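Local coordinates for dihydroorotate dehydrogenase (Schistosoma mansoni, PDB 6UY4), which probably oxidises (S)-dihydroorotate to orotate with a quinone as electron acceptor, using FMN as cofactor, in de novo pyrimidine synthesis, at residues R219-L222 with S223-A227. Residues are numbered along the deposited sequence; the frame is centred on the assembly and turned at random.
Sequences RDLL and SKVLA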
# COMPACT_ATOMS: atom_id res chain seq x y z
N ARG A 219 -1.08 2.56 21.63
CA ARG A 219 0.11 3.01 22.34
C ARG A 219 0.93 1.82 22.83
O ARG A 219 2.17 1.85 22.78
CB ARG A 219 -0.29 3.90 23.51
CG ARG A 219 0.88 4.61 24.18
CD ARG A 219 0.45 5.28 25.48
NE ARG A 219 -0.67 6.20 25.29
CZ ARG A 219 -0.53 7.50 25.02
NH1 ARG A 219 0.68 8.03 24.88
NH2 ARG A 219 -1.61 8.26 24.87
N ASP A 220 0.26 0.77 23.30
CA ASP A 220 0.97 -0.44 23.69
C ASP A 220 1.67 -1.09 22.50
O ASP A 220 2.82 -1.53 22.61
CB ASP A 220 -0.00 -1.43 24.33
CG ASP A 220 0.52 -2.85 24.33
OD1 ASP A 220 1.36 -3.18 25.19
OD2 ASP A 220 0.08 -3.64 23.46
N LEU A 221 0.99 -1.15 21.35
CA LEU A 221 1.58 -1.73 20.16
C LEU A 221 2.82 -0.96 19.73
O LEU A 221 3.88 -1.54 19.49
CB LEU A 221 0.56 -1.78 19.03
CG LEU A 221 1.07 -2.15 17.64
CD1 LEU A 221 1.66 -3.55 17.62
CD2 LEU A 221 -0.04 -2.02 16.61
N LEU A 222 2.71 0.37 19.64
CA LEU A 222 3.85 1.18 19.22
C LEU A 222 4.99 1.11 20.21
O LEU A 222 6.16 1.19 19.82
CB LEU A 222 3.41 2.63 19.00
CG LEU A 222 2.43 2.88 17.86
CD1 LEU A 222 2.20 4.37 17.66
CD2 LEU A 222 2.92 2.22 16.58
N SER A 223 4.69 0.97 21.50
CA SER A 223 5.75 0.88 22.51
C SER A 223 6.58 -0.38 22.31
O SER A 223 7.82 -0.32 22.28
CB SER A 223 5.14 0.92 23.91
OG SER A 223 6.15 0.94 24.90
N LYS A 224 5.92 -1.53 22.17
CA LYS A 224 6.64 -2.78 21.96
C LYS A 224 7.35 -2.79 20.61
O LYS A 224 8.47 -3.32 20.49
CB LYS A 224 5.69 -3.97 22.07
CG LYS A 224 5.09 -4.16 23.45
CD LYS A 224 4.02 -5.24 23.44
CE LYS A 224 3.49 -5.51 24.83
NZ LYS A 224 2.28 -6.39 24.81
N VAL A 225 6.73 -2.22 19.58
CA VAL A 225 7.33 -2.21 18.25
C VAL A 225 8.59 -1.36 18.24
O VAL A 225 9.62 -1.75 17.67
CB VAL A 225 6.31 -1.72 17.21
CG1 VAL A 225 7.01 -1.32 15.92
CG2 VAL A 225 5.29 -2.82 16.93
N LEU A 226 8.55 -0.18 18.88
CA LEU A 226 9.73 0.67 18.93
C LEU A 226 10.84 0.06 19.78
O LEU A 226 12.02 0.28 19.50
CB LEU A 226 9.36 2.06 19.44
CG LEU A 226 8.53 2.89 18.47
CD1 LEU A 226 8.28 4.28 19.03
CD2 LEU A 226 9.21 2.97 17.11
N ALA A 227 10.48 -0.70 20.82
CA ALA A 227 11.48 -1.39 21.61
C ALA A 227 12.21 -2.43 20.76
O ALA A 227 13.45 -2.53 20.81
CB ALA A 227 10.83 -2.04 22.83
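D220 and K224, one helical turn apart, show how an i to i+4 pair can add a charged link to a turn whose carbonyls already accept i+4 amides. OD1 of D220 lies 3.4 Å from NZ of K224, a salt bridge, while OD2 stands farther from the ammonium at 3.8 Å. The lysine reaches back because CG sits beside its backbone N (chi1 -65°) and the chain beyond is extended, passing over the carbonyl oxygen of D220 on its way to the carboxylate. That oxygen accepts the N-H of K224 at 3.1 Å in a nearly straight bond (171°). The neighbouring i to i+4 bonds are more bent, that of S223 most: N of S223 gives to O of R219 at 3.0 Å, N of V225 to O of L221 at 2.9 Å, and N of L226 to O of L222 at 2.9 Å. Each of the four carbonyls thus has an amide donor from the next turn. On the buried side, L221 and V225 lie side by side, CD1 of the former 3.8 Å from CG2 of the latter, and both rest on helix 179-190. L222 turns to V257 of helix 248-259 and to T263 and I265. With a charged pair on one face and L221, L222 and V225 buried, this is an amphipathic α-helix, 215-230, the helix of the β-α-β crossover joining parallel strands 196-200 and 238-242 in the TIM barrel.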